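Local coordinates for protein putative polysaccharide deacetylase (Bdellovibrio bacteriovorus HD100, PDB 5JP6) that probably removes acetyl groups from peptidoglycan, as a zinc-binding hydrolase of the carbohydrate esterase family 4 (NodB-like) kind, at residues A[149-154]-A[164-169]; A[155-160]-A[290-295]. The protein carries 1 engineered substitution. One frame throughout, in Å; residues are numbered along the deposited sequence.

Contact 1 of 2, residues A[149-154]-A[164-169]; sequences NTQKRD and GDVARK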
# COMPACT_ATOMS: atom_id res chain seq x y z
N ASN A 149 -5.21 -0.52 22.30
CA ASN A 149 -5.79 0.80 22.19
C ASN A 149 -6.65 0.90 20.96
O ASN A 149 -6.21 1.32 19.91
CB ASN A 149 -4.67 1.84 22.14
CG ASN A 149 -5.17 3.24 22.47
OD1 ASN A 149 -6.36 3.57 22.33
ND2 ASN A 149 -4.24 4.08 22.90
N THR A 150 -7.90 0.47 21.11
CA THR A 150 -8.90 0.53 20.07
C THR A 150 -9.93 1.57 20.47
O THR A 150 -10.51 1.50 21.54
CB THR A 150 -9.54 -0.87 19.85
OG1 THR A 150 -8.49 -1.78 19.37
CG2 THR A 150 -10.66 -0.81 18.85
N GLN A 151 -10.18 2.51 19.54
CA GLN A 151 -11.05 3.63 19.77
C GLN A 151 -12.17 3.60 18.74
O GLN A 151 -11.94 3.51 17.53
CB GLN A 151 -10.26 4.92 19.71
CG GLN A 151 -9.26 5.05 20.85
CD GLN A 151 -8.45 6.33 20.80
OE1 GLN A 151 -8.92 7.37 20.37
NE2 GLN A 151 -7.24 6.24 21.27
N LYS A 152 -13.40 3.71 19.23
CA LYS A 152 -14.58 3.61 18.41
C LYS A 152 -14.97 4.99 17.88
O LYS A 152 -14.89 6.00 18.60
CB LYS A 152 -15.75 3.04 19.20
CG LYS A 152 -15.56 1.61 19.66
CD LYS A 152 -16.71 1.19 20.57
CE LYS A 152 -16.47 -0.18 21.15
NZ LYS A 152 -17.57 -0.51 22.10
N ARG A 153 -15.48 4.99 16.65
CA ARG A 153 -15.98 6.21 16.00
C ARG A 153 -17.34 5.89 15.39
O ARG A 153 -17.52 4.86 14.80
CB ARG A 153 -15.04 6.69 14.90
CG ARG A 153 -13.65 7.01 15.36
CD ARG A 153 -13.61 8.25 16.23
NE ARG A 153 -12.26 8.54 16.73
CZ ARG A 153 -11.80 8.18 17.92
NH1 ARG A 153 -12.53 7.48 18.78
NH2 ARG A 153 -10.55 8.51 18.24
N ASP A 154 -18.30 6.77 15.59
CA ASP A 154 -19.64 6.59 15.02
C ASP A 154 -19.57 6.95 13.54
O ASP A 154 -19.35 8.11 13.15
CB ASP A 154 -20.65 7.45 15.78
CG ASP A 154 -22.11 7.37 15.23
OD1 ASP A 154 -22.37 6.61 14.32
OD2 ASP A 154 -22.85 8.12 15.76
N GLY A 164 -8.06 11.76 13.14
CA GLY A 164 -8.84 10.69 13.76
C GLY A 164 -9.25 10.87 15.21
O GLY A 164 -9.65 9.91 15.86
N ASP A 165 -9.12 12.09 15.72
CA ASP A 165 -9.54 12.44 17.09
C ASP A 165 -8.77 11.67 18.16
O ASP A 165 -9.23 11.49 19.30
CB ASP A 165 -11.06 12.28 17.27
CG ASP A 165 -11.85 13.08 16.24
OD1 ASP A 165 -11.76 14.29 16.27
OD2 ASP A 165 -12.49 12.48 15.37
N VAL A 166 -7.54 11.28 17.80
CA VAL A 166 -6.71 10.58 18.76
C VAL A 166 -5.96 11.55 19.69
O VAL A 166 -5.90 12.77 19.43
CB VAL A 166 -5.71 9.63 18.07
CG1 VAL A 166 -6.45 8.58 17.24
CG2 VAL A 166 -4.71 10.39 17.23
N ALA A 167 -5.40 11.01 20.76
CA ALA A 167 -4.67 11.81 21.78
C ALA A 167 -3.25 12.14 21.32
O ALA A 167 -2.73 11.55 20.35
CB ALA A 167 -4.66 11.09 23.12
N ARG A 168 -2.59 13.05 22.05
CA ARG A 168 -1.18 13.32 21.80
C ARG A 168 -0.40 11.98 21.90
O ARG A 168 -0.68 11.12 22.76
CB ARG A 168 -0.60 14.37 22.75
CG ARG A 168 -0.53 13.97 24.22
CD ARG A 168 0.14 15.04 25.11
NE ARG A 168 1.52 15.36 24.70
CZ ARG A 168 2.61 14.67 25.05
NH1 ARG A 168 2.52 13.60 25.84
NH2 ARG A 168 3.80 15.05 24.61
N LYS A 169 0.54 11.84 20.97
CA LYS A 169 1.46 10.70 20.88
C LYS A 169 0.76 9.38 20.56
O LYS A 169 1.30 8.30 20.79
CB LYS A 169 2.40 10.61 22.09
CG LYS A 169 3.20 11.91 22.22
CD LYS A 169 4.39 11.79 23.11
CE LYS A 169 5.56 11.29 22.33
NZ LYS A 169 6.77 11.35 23.18

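Contact 2 of 2, residues A[155-160]-A[290-295]; sequences MSNGYM and FLKTKS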
# COMPACT_ATOMS: atom_id res chain seq x y z
N MET A 155 -19.83 5.94 12.72
CA MET A 155 -19.80 6.10 11.29
C MET A 155 -21.19 6.03 10.65
O MET A 155 -21.33 6.06 9.44
CB MET A 155 -18.74 5.14 10.70
CG MET A 155 -17.28 5.52 11.28
SD MET A 155 -16.20 4.50 10.59
CE MET A 155 -14.94 4.54 11.78
N SER A 156 -22.23 6.04 11.48
CA SER A 156 -23.59 5.83 10.99
C SER A 156 -24.08 6.92 10.03
O SER A 156 -24.86 6.65 9.10
CB SER A 156 -24.55 5.70 12.16
OG SER A 156 -24.62 6.91 12.92
N ASN A 157 -23.63 8.15 10.24
CA ASN A 157 -23.87 9.20 9.20
C ASN A 157 -22.54 9.75 8.76
O ASN A 157 -22.37 10.93 8.50
CB ASN A 157 -24.89 10.32 9.56
CG ASN A 157 -25.16 11.33 8.38
OD1 ASN A 157 -25.72 10.97 7.31
ND2 ASN A 157 -24.73 12.58 8.57
N GLY A 158 -21.61 8.82 8.56
CA GLY A 158 -20.28 9.12 8.05
C GLY A 158 -19.36 9.61 9.14
O GLY A 158 -19.73 9.75 10.31
N TYR A 159 -18.15 9.95 8.73
CA TYR A 159 -17.10 10.35 9.65
C TYR A 159 -15.92 10.78 8.81
O TYR A 159 -15.48 10.04 7.94
CB TYR A 159 -16.71 9.18 10.56
CG TYR A 159 -15.53 9.43 11.43
CD1 TYR A 159 -15.56 10.40 12.40
CD2 TYR A 159 -14.38 8.67 11.32
CE1 TYR A 159 -14.46 10.62 13.23
CE2 TYR A 159 -13.29 8.88 12.15
CZ TYR A 159 -13.33 9.86 13.08
OH TYR A 159 -12.25 10.10 13.88
N MET A 160 -15.38 11.98 9.05
CA MET A 160 -14.25 12.45 8.28
C MET A 160 -13.02 12.45 9.18
O MET A 160 -12.97 13.18 10.17
CB MET A 160 -14.51 13.89 7.82
CG MET A 160 -13.31 14.55 7.10
SD MET A 160 -13.12 13.83 5.45
CE MET A 160 -11.34 13.48 5.46
N PHE A 290 -22.22 11.28 -0.57
CA PHE A 290 -22.57 9.88 -0.82
C PHE A 290 -22.06 8.96 0.30
O PHE A 290 -22.80 8.11 0.82
CB PHE A 290 -21.96 9.49 -2.15
CG PHE A 290 -22.00 8.02 -2.47
CD1 PHE A 290 -23.17 7.39 -2.80
CD2 PHE A 290 -20.84 7.29 -2.51
CE1 PHE A 290 -23.17 6.06 -3.18
CE2 PHE A 290 -20.83 5.96 -2.84
CZ PHE A 290 -22.00 5.34 -3.18
N LEU A 291 -20.79 9.13 0.69
CA LEU A 291 -20.24 8.27 1.76
C LEU A 291 -21.02 8.38 3.07
O LEU A 291 -21.25 7.38 3.76
CB LEU A 291 -18.76 8.56 2.02
CG LEU A 291 -17.79 8.15 0.93
CD1 LEU A 291 -16.39 8.61 1.31
CD2 LEU A 291 -17.82 6.64 0.70
N LYS A 292 -21.42 9.62 3.41
CA LYS A 292 -22.18 9.82 4.63
C LYS A 292 -23.55 9.15 4.54
O LYS A 292 -23.95 8.46 5.47
CB LYS A 292 -22.33 11.30 4.97
CG LYS A 292 -21.00 12.03 5.18
CD LYS A 292 -21.23 13.49 5.46
CE LYS A 292 -22.08 13.78 6.64
NZ LYS A 292 -21.54 13.16 7.88
N THR A 293 -24.23 9.32 3.42
CA THR A 293 -25.50 8.63 3.19
C THR A 293 -25.33 7.11 3.32
O THR A 293 -26.19 6.41 3.89
CB THR A 293 -26.10 9.04 1.85
OG1 THR A 293 -26.40 10.44 1.91
CG2 THR A 293 -27.38 8.25 1.51
N LYS A 294 -24.19 6.62 2.84
CA LYS A 294 -23.88 5.20 2.89
C LYS A 294 -23.16 4.77 4.16
O LYS A 294 -22.64 3.67 4.22
CB LYS A 294 -23.10 4.79 1.64
CG LYS A 294 -23.86 5.06 0.34
CD LYS A 294 -25.15 4.28 0.24
CE LYS A 294 -25.92 4.59 -1.03
NZ LYS A 294 -27.22 3.85 -1.08
N SER A 295 -23.20 5.60 5.19
CA SER A 295 -22.76 5.22 6.54
C SER A 295 -21.34 4.63 6.53
O SER A 295 -21.04 3.64 7.18
CB SER A 295 -23.76 4.25 7.18
OG SER A 295 -25.06 4.80 7.26

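Contact 1 of 2, residues A[149-154]-A[164-169]
R153 reaches out from strand 150-153 and closes on the backbone carbonyl of G164. Starting at CB, which points at the facing loop, chi1 (-59°) sets CG beside its own backbone N, and a bend at chi2 (-69°) turns CD so that the guanidinium runs back alongside the strand. The side chain also touches L362 of strand 358-364. NE then meets G164 O at 3.1 Å, approaching from above the carbonyl plane, and has a weak bond to the hydroxyl of Y159. NH2 of R153 takes G164 O at 2.9 Å, within the carbonyl plane, so NE and NH2 grip one acceptor side-on. At the edge of the guanidinium NH2 also bonds Q151 OE1, 2.9 Å away. NH1 turns home to K152 O at 2.8 Å, from well above that carbonyl's plane. With NE, NH1 and NH2 all engaged in the plane of the group, its rotation is fixed. In this NodB-type barrel, strand 150-153 runs parallel to strand 358-364, while residues 164-169 lead into strand 170-176, which pairs with 358-364 as well; the arginine therefore ties strand 150-153 to the loop leading into the other parallel neighbour of 358-364. Beside NE, D165 OD2 sits 4.2 Å off and well out of the guanidinium plane, so it offers charge alone; its probable bond goes to Y159 OH. Q151 is held in turn, NE2 giving an almost straight bond (175°) to N149 OD1 at 3.0 Å and another to E170, while its OE1 lies 4.2 Å from V166 CG1.

Contact 2 of 2, residues A[155-160]-A[290-295]
S295 sends its hydroxyl to the backbone of S156: OG donates to S156 O at 2.6 Å, tilted from the carbonyl plane. With chi1 at -58°, OG is anti to the serine's own carbonyl carbon, which lets it point at the loop. S295 OG also accepts from K374 NZ, and S295 CB rests 3.3 Å from S156 O. Within the turn G158 N donates to M155 O at 2.9 Å, which gives that oxygen a donor although the S295 O facing it is another acceptor. The backbone at S295 closes helix 285-293 as a Schellman motif: S295 takes positive phi as the C-prime residue, its N bonds to K292 O at 3.0 Å, and T296 N reaches L291 O. From the last turn of that helix, K292 reaches across to the loop at an oblique angle to N157, CG passing 4.2 Å from the CA of G158, where there is no side chain to meet it. Bends at chi3 and chi4 curl its tip back to N157 O; the modelled separation from NZ, 2.5 Å, is very short and the exact length doubtful. S156 OG turns elsewhere, to D154.

Both contacts lie toward the periphery of the barrel, and residues 149-160 supply the first segment of each. Contact 1 is partly buried, with G164 and V166 enclosed; it brings strand 150-153 against the lead-in to strand 170-176, and a guanidinium with its planar network does the work. Contact 2 is more of a surface affair, fastening the next loop to the C-terminal end of helix 285-293 through a serine hydroxyl and a curled lysine, each addressing a backbone carbonyl, the lysine's bond being of doubtful length. Y159 joins them: it belongs to 155-160, yet it reaches into contact 1 through its hydroxyl.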